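Long-range contacts in zebrafish RNase5 (Danio rerio, PDB 3LJE), which is a ribonuclease of the RNase/angiogenin subfamily that probably cleaves RNA: residues 52-57 and 78-83; 103-108 and 117-122; 60-65 and 107-112; 43-48 and 85-90. All blocks are in the same frame, centred on the assembly; numbering follows the deposited sequence. Where two conformers were deposited one is given.

Contact 1 of 4, residues 52-57 and 78-83; sequences IQATKD and QPFPVV. With SO4 (sulfate ion), chain D.
Ile52 and Val82 pair as an antiparallel, non-hydrogen-bonded couple where strands 48-52 and 80-89 meet in the curved sheet of the pancreatic ribonuclease fold. Beyond this pair the first strand leaves the sheet through an inverse gamma turn centred on Gln53. The exit is fixed by Gln53 N, which donates to Pro81 O at 2.8 Å, fairly straight at 163° but tilted from the carbonyl plane. With CG1 anti to the carbonyl carbon (chi1 -59°), the CG2 methyl of Ile52 is left anti to N and comes within 3.6 Å of Phe80 CD2, at an oblique slant to the ring. Ala54 reaches the same ring differently: its CB lies at the edge, near the ring plane, 4.1 Å from CD2 of Phe80. Ile59 of the following helix also packs on Phe80, which is buried. The extended chain of Gln53 crosses the other strand, with OE1 3.5 Å from Pro81 CB and NE2 3.6 Å from Val83 CG2, while NE2 also hydrogen-bonds to Met23 O. With an alanine here, Met23 O would probably lose that donor and the flanks of Pro81 and Val83 would lose their cover. Past the turn, Thr55 caps the following helix: its OG1 pairs with Arg58 N and also donates to sulfate O3, 2.6 Å from OG1.

Contact 2 of 4, residues 103-108 and 117-122; sequences STRYIV and VHYDEG. With SO4 (sulfate ion), chain C.
The beta hairpin of strands 97-112 and 115-119 brings Val108 against Asp120 beside a sulfate site that is consistent with the phosphate-binding position of the ribonuclease active site. Asp120 N donates to Val108 O at 2.9 Å, with an N-H...O angle of 165°. The two side chains lie side by side, with the CB atoms of Val108 and Asp120 4.0 Å apart. A water bridges the same backbones, accepting from Val108 N at 2.9 Å and donating to Asp120 O at 2.7 Å. Ile107 CG2 meets the Tyr119 ring at its edge, 3.9 Å from CE1 of Tyr119, the two chains crossing nearly at right angles. Arg105 NH1 is modelled implausibly close to the Tyr119 hydroxyl, so that contact is doubtful. Asp120 OD1 accepts from Gly122 N at 2.9 Å, from above the carboxylate plane, closing an Asx turn. Were Asp120 an alanine, Gly122 N would probably be left without this acceptor and the turn freer to open. Tyr119 N donates almost straight to sulfate O2 (3.0 Å, 172°), His118 ND1 lies 3.2 Å from the same O2, and His18 NE2 also bonds the ion: an anion site built from backbone and side-chain donors.

Contact 3 of 4, residues 60-65 and 107-112; sequences TTVCGD and IVLGCD
Cys63 and Cys111 bring their CA atoms to 5.6 Å, the nearest approach between the turn at 60-65 and residues 107-112 of strand 97-112, and the two backbones share no hydrogen bond here. The link is instead covalent: the SG atoms of Cys63 and Cys111 are 2.0 Å apart, in a left-handed disulfide with chi3 -79°. Both sulfurs sit anti to their own carbonyl carbons (chi1 -72° for Cys63 and -60° for Cys111), which turns each toward the other and leaves CB of Cys63 3.7 Å from CB of Cys111. This is one of the disulfides of the pancreatic ribonuclease fold, tying the loop that follows helix 56-60 to the long strand 97-112. The turn carrying it is tightened by its own backbone bond, Cys63 N to Thr60 O at 2.8 Å. Beside the sulfurs, Val62 and Leu109 cross at about a right angle, with Leu109 CD1 touching Val62 CB at 3.7 Å and also meeting the CG1 branch. The other branch, CG2 of Val62, lies 4.3 Å from Ile107 CD1. Phe80, from strand 80-89, packs on Val62 and Ile107 alike, while Pro116 of the hairpin strand leans against Cys63.

Contact 4 of 4, residues 43-48 and 85-90; sequences NDCKEV and CKLKSG. With SO4 (sulfate ion), chain C.
Glu47 O accepts from Leu87 N at 2.8 Å, nearly straight at 168°, the one conventional hydrogen bond between residues 43-48 and 85-90. A CA-H...O contact accompanies it, with Lys86 CA 3.5 Å from Glu47 O. Next to it Val48 and Lys86, their CA atoms 4.5 Å apart, form an antiparallel non-hydrogen-bonded pair; with that bond it joins the loop to strand 80-89 where strand 48-52 begins. Leu87 holds CG anti to its backbone N (chi1 -176°), which sets its methyls against Cys45 and Glu47. There CD2 of Leu87 rests 3.7 Å from Cys45 CB, and the bent chain of Glu47 crosses Leu87 obliquely, with OE2 of Glu47 3.9 Å from Leu87 CD2. Cys45 SG lies 3.9 Å from Gly90 C, where the positive phi of Gly90 (103°) calls for a glycine. In the next shell, a disulfide to Cys96 ties Cys45 to the residues before strand 97-112, and Tyr98 packs against Cys45 and Leu87 while bonding through its hydroxyl to Lys46 O. The Lys46 side chain starts away from strand 80-89 and is extended beyond CG; its NZ donates to sulfate O4 at 3.1 Å while also hydrogen-bonding to Asn49 OD1, which could help position it toward an anion, consistent with phosphate binding.

In the fold
Contacts 1, 2 and 3 lie close together, whereas contact 4 sits across the molecule, its centre about 22 Å from that of contact 1 and 26 Å from that of contact 3. Contacts 1 and 2 are stitched by the pairing of strands 80-89 and 97-112, with Phe80 N 2.8 Å from Arg105 O. Contacts 2 and 3 share Ile107 and Val108, and the hairpin joins them again where Val117 N lies 2.9 Å from Gly110 O. Contacts 2 and 4, about 18 Å apart between centres, converge on one sulfate. His18 joins them there, a grouping consistent with the family's active site; contact 1 holds a different sulfate.

Contact 1 of 4, residues 52-57 and 78-83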
loop_
_atom_site.group_PDB
_atom_site.type_symbol
_atom_site.label_atom_id
_atom_site.label_comp_id
_atom_site.label_asym_id
_atom_site.label_seq_id
_atom_site.Cartn_x
_atom_site.Cartn_y
_atom_site.Cartn_z
ATOM N N ILE A 52 -2.264 -2.661 3.641
ATOM C CA ILE A 52 -1.708 -3.417 4.753
ATOM C C ILE A 52 -2.650 -3.079 5.938
ATOM O O ILE A 52 -2.867 -1.886 6.302
ATOM C CB ILE A 52 -0.310 -2.917 5.110
ATOM C CG1 ILE A 52 0.626 -3.071 3.849
ATOM C CG2 ILE A 52 0.228 -3.721 6.397
ATOM C CD1 ILE A 52 1.944 -2.157 4.072
ATOM N N GLN A 53 -3.144 -4.137 6.600
ATOM C CA GLN A 53 -4.067 -3.928 7.777
ATOM C C GLN A 53 -3.341 -3.716 9.046
ATOM O O GLN A 53 -3.337 -4.557 9.933
ATOM C CB GLN A 53 -5.052 -5.136 7.840
ATOM C CG GLN A 53 -5.970 -5.160 6.642
ATOM C CD GLN A 53 -6.746 -6.485 6.668
ATOM O OE1 GLN A 53 -6.070 -7.560 6.593
ATOM N NE2 GLN A 53 -8.149 -6.447 6.717
ATOM N N ALA A 54 -2.679 -2.581 9.155
ATOM C CA ALA A 54 -1.925 -2.307 10.362
ATOM C C ALA A 54 -1.769 -0.832 10.545
ATOM O O ALA A 54 -2.151 -0.062 9.680
ATOM C CB ALA A 54 -0.561 -2.977 10.300
ATOM N N THR A 55 -1.215 -0.416 11.694
ATOM C CA THR A 55 -0.998 1.009 11.952
ATOM C C THR A 55 0.238 1.491 11.235
ATOM O O THR A 55 1.166 0.722 10.934
ATOM C CB THR A 55 -0.750 1.330 13.452
ATOM O OG1 THR A 55 0.483 0.683 13.855
ATOM C CG2 THR A 55 -1.878 0.800 14.347
ATOM N N LYS A 56 0.292 2.782 10.966
ATOM C CA LYS A 56 1.488 3.287 10.303
ATOM C C LYS A 56 2.714 3.094 11.153
ATOM O O LYS A 56 3.792 2.788 10.617
ATOM C CB LYS A 56 1.369 4.775 9.965
ATOM C CG LYS A 56 1.026 5.626 11.183
ATOM C CD LYS A 56 0.916 7.084 10.737
ATOM C CE LYS A 56 0.707 8.043 11.940
ATOM N NZ LYS A 56 0.396 9.398 11.314
ATOM N N ASP A 57 2.608 3.258 12.466
ATOM C CA ASP A 57 3.816 3.065 13.279
ATOM C C ASP A 57 4.378 1.609 13.175
ATOM O O ASP A 57 5.607 1.417 13.118
ATOM C CB ASP A 57 3.560 3.360 14.779
ATOM C CG ASP A 57 3.330 4.859 15.059
ATOM O OD1 ASP A 57 3.438 5.671 14.132
ATOM O OD2 ASP A 57 3.034 5.215 16.226
ATOM N N GLN A 78 8.060 -10.998 9.636
ATOM C CA GLN A 78 6.857 -11.845 9.933
ATOM C C GLN A 78 5.722 -11.433 8.959
ATOM O O GLN A 78 5.751 -10.285 8.423
ATOM C CB GLN A 78 6.308 -11.547 11.373
ATOM C CG GLN A 78 6.014 -10.046 11.635
ATOM C CD GLN A 78 5.861 -9.751 13.114
ATOM O OE1 GLN A 78 4.748 -9.883 13.645
ATOM N NE2 GLN A 78 6.956 -9.378 13.797
ATOM N N PRO A 79 4.775 -12.317 8.693
ATOM C CA PRO A 79 3.654 -11.971 7.780
ATOM C C PRO A 79 2.872 -10.759 8.331
ATOM O O PRO A 79 2.902 -10.462 9.555
ATOM C CB PRO A 79 2.724 -13.231 7.833
ATOM C CG PRO A 79 3.680 -14.394 8.249
ATOM C CD PRO A 79 4.626 -13.715 9.241
ATOM N N PHE A 80 2.284 -10.020 7.416
ATOM C CA PHE A 80 1.379 -8.931 7.847
ATOM C C PHE A 80 0.101 -9.278 7.205
ATOM O O PHE A 80 0.039 -9.911 6.141
ATOM C CB PHE A 80 1.786 -7.497 7.291
ATOM C CG PHE A 80 2.672 -6.745 8.199
ATOM C CD1 PHE A 80 4.005 -7.195 8.520
ATOM C CD2 PHE A 80 2.243 -5.537 8.775
ATOM C CE1 PHE A 80 4.801 -6.445 9.322
ATOM C CE2 PHE A 80 3.068 -4.826 9.570
ATOM C CZ PHE A 80 4.363 -5.249 9.858
ATOM N N PRO A 81 -1.017 -8.850 7.843
ATOM C CA PRO A 81 -2.318 -9.032 7.229
ATOM C C PRO A 81 -2.519 -8.027 6.125
ATOM O O PRO A 81 -2.296 -6.832 6.320
ATOM C CB PRO A 81 -3.314 -8.797 8.356
ATOM C CG PRO A 81 -2.628 -7.802 9.248
ATOM C CD PRO A 81 -1.169 -7.809 8.874
ATOM N N VAL A 82 -2.983 -8.445 4.977
ATOM C CA VAL A 82 -3.230 -7.507 3.888
ATOM C C VAL A 82 -4.499 -7.821 3.136
ATOM O O VAL A 82 -4.965 -8.955 3.116
ATOM C CB VAL A 82 -2.084 -7.463 2.789
ATOM C CG1 VAL A 82 -0.659 -7.132 3.511
ATOM C CG2 VAL A 82 -2.043 -8.837 1.956
ATOM N N VAL A 83 -5.045 -6.779 2.491
ATOM C CA VAL A 83 -6.156 -6.977 1.567
ATOM C C VAL A 83 -5.680 -6.440 0.236
ATOM O O VAL A 83 -5.289 -5.241 0.147
ATOM C CB VAL A 83 -7.438 -6.190 1.989
ATOM C CG1 VAL A 83 -8.395 -6.051 0.684
ATOM C CG2 VAL A 83 -8.060 -6.891 3.184
HETATM S S SO4 D . 0.261 -0.877 17.121
HETATM O O1 SO4 D . 0.240 -2.117 16.309
HETATM O O2 SO4 D . 1.050 -1.152 18.367
HETATM O O3 SO4 D . 0.860 0.305 16.402
HETATM O O4 SO4 D . -1.180 -0.683 17.397
#

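Contact 2 of 4, residues 103-108 and 117-122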
loop_
_atom_site.group_PDB
_atom_site.type_symbol
_atom_site.label_atom_id
_atom_site.label_comp_id
_atom_site.label_asym_id
_atom_site.label_seq_id
_atom_site.Cartn_x
_atom_site.Cartn_y
_atom_site.Cartn_z
ATOM N N SER A 103 -5.065 -11.786 2.633
ATOM C CA SER A 103 -4.146 -12.861 2.803
ATOM C C SER A 103 -3.094 -12.410 3.720
ATOM O O SER A 103 -3.138 -11.273 4.263
ATOM C CB SER A 103 -3.529 -13.270 1.480
ATOM O OG SER A 103 -2.686 -12.215 1.127
ATOM N N THR A 104 -2.124 -13.281 3.979
ATOM C CA THR A 104 -1.094 -12.839 4.858
ATOM C C THR A 104 0.233 -13.093 4.107
ATOM O O THR A 104 0.401 -14.110 3.467
ATOM C CB THR A 104 -1.155 -13.593 6.237
ATOM O OG1 THR A 104 -0.787 -14.975 6.076
ATOM C CG2 THR A 104 -2.606 -13.597 6.794
ATOM N N ARG A 105 1.141 -12.176 4.226
ATOM C CA ARG A 105 2.373 -12.301 3.544
ATOM C C ARG A 105 3.423 -11.415 4.116
ATOM O O ARG A 105 3.161 -10.451 4.815
ATOM C CB ARG A 105 2.136 -11.940 2.062
ATOM C CG ARG A 105 1.623 -10.567 1.823
ATOM C CD ARG A 105 1.377 -10.300 0.277
ATOM N NE ARG A 105 2.686 -10.357 -0.429
ATOM C CZ ARG A 105 3.378 -9.321 -0.952
ATOM N NH1 ARG A 105 2.882 -8.084 -0.887
ATOM N NH2 ARG A 105 4.562 -9.522 -1.570
ATOM N N TYR A 106 4.688 -11.755 3.803
ATOM C CA TYR A 106 5.799 -10.938 4.192
ATOM C C TYR A 106 5.742 -9.710 3.248
ATOM O O TYR A 106 5.809 -9.897 2.020
ATOM C CB TYR A 106 7.149 -11.721 3.979
ATOM C CG TYR A 106 7.268 -12.791 5.068
ATOM C CD1 TYR A 106 7.836 -12.519 6.244
ATOM C CD2 TYR A 106 6.700 -14.083 4.860
ATOM C CE1 TYR A 106 7.889 -13.466 7.290
ATOM C CE2 TYR A 106 6.741 -15.080 5.893
ATOM C CZ TYR A 106 7.350 -14.745 7.091
ATOM O OH TYR A 106 7.504 -15.705 8.065
ATOM N N ILE A 107 5.694 -8.506 3.782
ATOM C CA ILE A 107 5.565 -7.352 2.950
ATOM C C ILE A 107 6.981 -6.797 2.700
ATOM O O ILE A 107 7.832 -6.847 3.587
ATOM C CB ILE A 107 4.660 -6.290 3.587
ATOM C CG1 ILE A 107 5.162 -5.891 5.017
ATOM C CG2 ILE A 107 3.201 -6.845 3.634
ATOM C CD1 ILE A 107 4.458 -4.677 5.641
ATOM N N VAL A 108 7.132 -6.215 1.508
ATOM C CA VAL A 108 8.414 -5.653 1.075
ATOM C C VAL A 108 8.159 -4.179 0.768
ATOM O O VAL A 108 7.312 -3.880 -0.069
ATOM C CB VAL A 108 8.862 -6.383 -0.179
ATOM C CG1 VAL A 108 10.225 -5.726 -0.642
ATOM C CG2 VAL A 108 9.061 -7.917 0.185
ATOM N N VAL A 117 8.162 4.450 1.860
ATOM C CA VAL A 117 7.773 5.295 0.712
ATOM C C VAL A 117 7.252 4.494 -0.438
ATOM O O VAL A 117 6.860 5.071 -1.483
ATOM C CB VAL A 117 9.077 6.108 0.258
ATOM C CG1 VAL A 117 9.396 7.091 1.367
ATOM C CG2 VAL A 117 10.273 5.106 0.030
ATOM N N HIS A 118 7.260 3.143 -0.344
ATOM C CA HIS A 118 6.804 2.387 -1.480
ATOM C C HIS A 118 6.406 0.993 -0.996
ATOM O O HIS A 118 7.012 0.474 -0.065
ATOM C CB HIS A 118 8.006 2.299 -2.499
ATOM C CG HIS A 118 7.808 1.325 -3.602
ATOM N ND1 HIS A 118 7.002 1.588 -4.697
ATOM C CD2 HIS A 118 8.298 0.057 -3.780
ATOM C CE1 HIS A 118 6.997 0.535 -5.505
ATOM N NE2 HIS A 118 7.773 -0.406 -4.976
ATOM N N TYR A 119 5.406 0.436 -1.637
ATOM C CA TYR A 119 4.945 -0.923 -1.375
ATOM C C TYR A 119 5.243 -1.763 -2.584
ATOM O O TYR A 119 4.842 -1.428 -3.711
ATOM C CB TYR A 119 3.434 -0.970 -1.097
ATOM C CG TYR A 119 2.986 -2.432 -0.824
ATOM C CD1 TYR A 119 3.190 -3.000 0.446
ATOM C CD2 TYR A 119 2.409 -3.222 -1.803
ATOM C CE1 TYR A 119 2.840 -4.320 0.728
ATOM C CE2 TYR A 119 2.009 -4.549 -1.503
ATOM C CZ TYR A 119 2.259 -5.058 -0.227
ATOM O OH TYR A 119 1.895 -6.347 0.067
ATOM N N ASP A 120 5.922 -2.883 -2.444
ATOM C CA ASP A 120 6.180 -3.736 -3.607
ATOM C C ASP A 120 5.039 -4.740 -3.775
ATOM O O ASP A 120 4.887 -5.627 -2.949
ATOM C CB ASP A 120 7.508 -4.470 -3.430
ATOM C CG ASP A 120 7.932 -5.327 -4.610
ATOM O OD1 ASP A 120 7.130 -5.484 -5.557
ATOM O OD2 ASP A 120 9.080 -5.849 -4.595
ATOM N N GLU A 121 4.243 -4.602 -4.852
ATOM C CA GLU A 121 3.097 -5.527 -5.068
ATOM C C GLU A 121 3.553 -6.927 -5.489
ATOM O O GLU A 121 2.794 -7.893 -5.363
ATOM C CB GLU A 121 2.123 -5.016 -6.142
ATOM C CG GLU A 121 1.408 -3.718 -5.786
ATOM C CD GLU A 121 0.347 -3.854 -4.696
ATOM O OE1 GLU A 121 -0.003 -4.995 -4.339
ATOM O OE2 GLU A 121 -0.121 -2.801 -4.193
ATOM N N GLY A 122 4.768 -7.065 -5.992
ATOM C CA GLY A 122 5.232 -8.406 -6.359
ATOM C C GLY A 122 5.294 -8.503 -7.889
ATOM O O GLY A 122 4.618 -7.647 -8.576
HETATM S S SO4 C . 3.387 2.026 -4.981
HETATM O O1 SO4 C . 3.413 0.509 -5.475
HETATM O O2 SO4 C . 4.032 2.266 -3.581
HETATM O O3 SO4 C . 4.100 2.884 -6.016
HETATM O O4 SO4 C . 1.850 2.404 -5.009
HETATM O O HOH W 1 5.154 -6.785 -0.525
#

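Contact 3 of 4, residues 60-65 and 107-112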
loop_
_atom_site.group_PDB
_atom_site.type_symbol
_atom_site.label_atom_id
_atom_site.label_comp_id
_atom_site.label_asym_id
_atom_site.label_seq_id
_atom_site.Cartn_x
_atom_site.Cartn_y
_atom_site.Cartn_z
ATOM N N THR A 60 5.953 1.058 9.867
ATOM C CA THR A 60 7.235 1.805 9.765
ATOM C C THR A 60 8.417 1.011 10.383
ATOM O O THR A 60 9.582 1.193 9.976
ATOM C CB THR A 60 7.010 3.226 10.363
ATOM O OG1 THR A 60 6.066 3.884 9.512
ATOM C CG2 THR A 60 8.341 4.089 10.425
ATOM N N THR A 61 8.138 0.148 11.375
ATOM C CA THR A 61 9.220 -0.693 11.961
ATOM C C THR A 61 9.879 -1.591 10.901
ATOM O O THR A 61 11.002 -2.026 11.111
ATOM C CB THR A 61 8.715 -1.659 13.139
ATOM O OG1 THR A 61 7.791 -2.635 12.631
ATOM C CG2 THR A 61 8.073 -0.787 14.270
ATOM N N VAL A 62 9.177 -1.872 9.799
ATOM C CA VAL A 62 9.841 -2.645 8.725
ATOM C C VAL A 62 11.046 -1.840 8.161
ATOM O O VAL A 62 12.064 -2.435 7.692
ATOM C CB VAL A 62 8.858 -2.969 7.587
ATOM C CG1 VAL A 62 9.556 -3.788 6.427
ATOM C CG2 VAL A 62 7.782 -3.902 8.198
ATOM N N CYS A 63 10.940 -0.519 8.234
ATOM C CA CYS A 63 12.017 0.336 7.728
ATOM C C CYS A 63 13.013 0.578 8.874
ATOM O O CYS A 63 13.950 1.392 8.728
ATOM C CB CYS A 63 11.467 1.703 7.271
ATOM S SG CYS A 63 10.526 1.560 5.736
ATOM N N GLY A 64 12.731 -0.043 10.030
ATOM C CA GLY A 64 13.598 0.156 11.181
ATOM C C GLY A 64 14.038 -1.192 11.674
ATOM O O GLY A 64 14.414 -2.099 10.926
ATOM N N ASP A 65 13.832 -1.342 12.975
ATOM C CA ASP A 65 14.246 -2.508 13.681
ATOM C C ASP A 65 13.725 -3.848 13.290
ATOM O O ASP A 65 14.402 -4.830 13.514
ATOM C CB ASP A 65 13.932 -2.260 15.172
ATOM C CG ASP A 65 14.632 -3.216 16.040
ATOM O OD1 ASP A 65 15.879 -3.143 16.019
ATOM O OD2 ASP A 65 13.950 -4.039 16.709
ATOM N N ILE A 107 5.694 -8.506 3.782
ATOM C CA ILE A 107 5.565 -7.352 2.950
ATOM C C ILE A 107 6.981 -6.797 2.700
ATOM O O ILE A 107 7.832 -6.847 3.587
ATOM C CB ILE A 107 4.660 -6.290 3.587
ATOM C CG1 ILE A 107 5.162 -5.891 5.017
ATOM C CG2 ILE A 107 3.201 -6.845 3.634
ATOM C CD1 ILE A 107 4.458 -4.677 5.641
ATOM N N VAL A 108 7.132 -6.215 1.508
ATOM C CA VAL A 108 8.414 -5.653 1.075
ATOM C C VAL A 108 8.159 -4.179 0.768
ATOM O O VAL A 108 7.312 -3.880 -0.069
ATOM C CB VAL A 108 8.862 -6.383 -0.179
ATOM C CG1 VAL A 108 10.225 -5.726 -0.642
ATOM C CG2 VAL A 108 9.061 -7.917 0.185
ATOM N N LEU A 109 8.926 -3.325 1.421
ATOM C CA LEU A 109 8.781 -1.873 1.299
ATOM C C LEU A 109 10.033 -1.165 0.822
ATOM O O LEU A 109 11.140 -1.670 1.069
ATOM C CB LEU A 109 8.510 -1.309 2.679
ATOM C CG LEU A 109 7.326 -1.930 3.502
ATOM C CD1 LEU A 109 7.180 -1.149 4.887
ATOM C CD2 LEU A 109 6.049 -1.980 2.635
ATOM N N GLY A 110 9.850 -0.043 0.137
ATOM C CA GLY A 110 10.964 0.876 -0.153
ATOM C C GLY A 110 10.912 1.772 1.058
ATOM O O GLY A 110 9.800 2.121 1.588
ATOM N N CYS A 111 12.088 2.155 1.568
ATOM C CA CYS A 111 12.219 2.992 2.748
ATOM C C CYS A 111 13.214 4.120 2.466
ATOM O O CYS A 111 14.163 3.935 1.697
ATOM C CB CYS A 111 12.812 2.184 3.903
ATOM S SG CYS A 111 11.812 0.723 4.384
ATOM N N ASP A 112 12.989 5.238 3.105
ATOM C CA ASP A 112 13.879 6.393 2.938
ATOM C C ASP A 112 14.088 7.067 4.273
ATOM O O ASP A 112 13.166 7.617 4.901
ATOM C CB ASP A 112 13.323 7.364 1.885
ATOM C CG ASP A 112 14.391 8.414 1.440
ATOM O OD1 ASP A 112 15.434 8.563 2.134
ATOM O OD2 ASP A 112 14.149 9.034 0.418
#

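Contact 4 of 4, residues 43-48 and 85-90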
loop_
_atom_site.group_PDB
_atom_site.type_symbol
_atom_site.label_atom_id
_atom_site.label_comp_id
_atom_site.label_asym_id
_atom_site.label_seq_id
_atom_site.Cartn_x
_atom_site.Cartn_y
_atom_site.Cartn_z
ATOM N N ASN A 43 -6.495 9.559 -14.837
ATOM C CA ASN A 43 -7.577 8.776 -14.249
ATOM C C ASN A 43 -7.702 7.296 -14.644
ATOM O O ASN A 43 -8.790 6.729 -14.529
ATOM C CB ASN A 43 -8.928 9.419 -14.609
ATOM C CG ASN A 43 -9.106 10.731 -13.903
ATOM O OD1 ASN A 43 -9.667 10.792 -12.809
ATOM N ND2 ASN A 43 -8.621 11.808 -14.522
ATOM N N ASP A 44 -6.654 6.629 -15.107
ATOM C CA ASP A 44 -6.864 5.224 -15.407
ATOM C C ASP A 44 -7.019 4.452 -14.054
ATOM O O ASP A 44 -6.553 4.898 -12.996
ATOM C CB ASP A 44 -5.689 4.633 -16.201
ATOM C CG ASP A 44 -5.300 5.503 -17.439
ATOM O OD1 ASP A 44 -6.244 5.970 -18.143
ATOM O OD2 ASP A 44 -4.063 5.701 -17.683
ATOM N N CYS A 45 -7.731 3.340 -14.135
ATOM C CA CYS A 45 -7.988 2.460 -13.005
ATOM C C CYS A 45 -6.685 1.769 -12.739
ATOM O O CYS A 45 -6.062 1.223 -13.650
ATOM C CB CYS A 45 -8.999 1.391 -13.375
ATOM S SG CYS A 45 -10.678 2.038 -13.749
ATOM N N LYS A 46 -6.239 1.842 -11.493
ATOM C CA LYS A 46 -5.014 1.163 -11.117
ATOM C C LYS A 46 -5.355 -0.363 -11.096
ATOM O O LYS A 46 -6.410 -0.846 -10.610
ATOM C CB LYS A 46 -4.587 1.726 -9.750
ATOM C CG LYS A 46 -3.286 1.125 -9.321
ATOM C CD LYS A 46 -2.701 1.832 -8.076
ATOM C CE LYS A 46 -1.431 1.104 -7.566
ATOM N NZ LYS A 46 -0.915 1.715 -6.295
ATOM N N GLU A 47 -4.457 -1.148 -11.684
ATOM C CA GLU A 47 -4.665 -2.589 -11.779
ATOM C C GLU A 47 -4.672 -3.340 -10.429
ATOM O O GLU A 47 -5.491 -4.225 -10.227
ATOM C CB GLU A 47 -3.520 -3.194 -12.662
ATOM C CG GLU A 47 -3.553 -2.782 -14.034
ATOM C CD GLU A 47 -4.614 -3.545 -14.854
ATOM O OE1 GLU A 47 -4.830 -3.140 -16.007
ATOM O OE2 GLU A 47 -5.207 -4.537 -14.385
ATOM N N VAL A 48 -3.732 -3.016 -9.548
ATOM C CA VAL A 48 -3.594 -3.829 -8.274
ATOM C C VAL A 48 -3.171 -2.889 -7.173
ATOM O O VAL A 48 -2.278 -2.035 -7.354
ATOM C CB VAL A 48 -2.730 -5.097 -8.433
ATOM C CG1 VAL A 48 -2.527 -5.774 -7.088
ATOM C CG2 VAL A 48 -3.367 -6.073 -9.424
ATOM N N CYS A 85 -6.518 -5.454 -3.674
ATOM C CA CYS A 85 -7.664 -5.129 -4.543
ATOM C C CYS A 85 -7.181 -5.277 -5.984
ATOM O O CYS A 85 -6.223 -4.641 -6.299
ATOM C CB CYS A 85 -8.114 -3.646 -4.319
ATOM S SG CYS A 85 -8.759 -3.483 -2.617
ATOM N N LYS A 86 -7.806 -6.134 -6.802
ATOM C CA LYS A 86 -7.373 -6.322 -8.197
ATOM C C LYS A 86 -8.500 -5.936 -9.124
ATOM O O LYS A 86 -9.617 -6.356 -8.953
ATOM C CB LYS A 86 -7.013 -7.785 -8.514
ATOM C CG LYS A 86 -6.057 -8.336 -7.524
ATOM C CD LYS A 86 -5.748 -9.867 -7.731
ATOM C CE LYS A 86 -5.490 -10.453 -6.278
ATOM N NZ LYS A 86 -4.012 -10.798 -6.134
ATOM N N LEU A 87 -8.154 -5.184 -10.119
ATOM C CA LEU A 87 -9.097 -4.664 -11.065
ATOM C C LEU A 87 -9.705 -5.799 -11.863
ATOM O O LEU A 87 -8.960 -6.621 -12.443
ATOM C CB LEU A 87 -8.368 -3.748 -11.959
ATOM C CG LEU A 87 -9.278 -3.043 -12.947
ATOM C CD1 LEU A 87 -10.197 -2.032 -12.185
ATOM C CD2 LEU A 87 -8.362 -2.255 -13.958
ATOM N N LYS A 88 -11.029 -5.870 -11.859
ATOM C CA LYS A 88 -11.742 -6.931 -12.555
ATOM C C LYS A 88 -12.168 -6.257 -13.842
ATOM O O LYS A 88 -11.976 -6.823 -14.852
ATOM C CB LYS A 88 -12.945 -7.412 -11.755
ATOM C CG LYS A 88 -13.397 -8.859 -12.048
ATOM C CD LYS A 88 -12.293 -10.045 -11.835
ATOM C CE LYS A 88 -13.016 -11.405 -11.565
ATOM N NZ LYS A 88 -12.165 -12.476 -10.964
ATOM N N SER A 89 -12.726 -5.037 -13.823
ATOM C CA SER A 89 -13.092 -4.360 -15.093
ATOM C C SER A 89 -13.104 -2.819 -15.027
ATOM O O SER A 89 -13.035 -2.250 -13.943
ATOM C CB SER A 89 -14.449 -4.873 -15.589
ATOM O OG SER A 89 -15.490 -4.596 -14.681
ATOM N N GLY A 90 -13.218 -2.166 -16.184
ATOM C CA GLY A 90 -13.283 -0.708 -16.255
ATOM C C GLY A 90 -11.908 -0.221 -16.714
ATOM O O GLY A 90 -10.892 -0.897 -16.448
HETATM S S SO4 C . 3.387 2.026 -4.981
HETATM O O1 SO4 C . 3.413 0.509 -5.475
HETATM O O2 SO4 C . 4.032 2.266 -3.581
HETATM O O3 SO4 C . 4.100 2.884 -6.016
HETATM O O4 SO4 C . 1.850 2.404 -5.009
#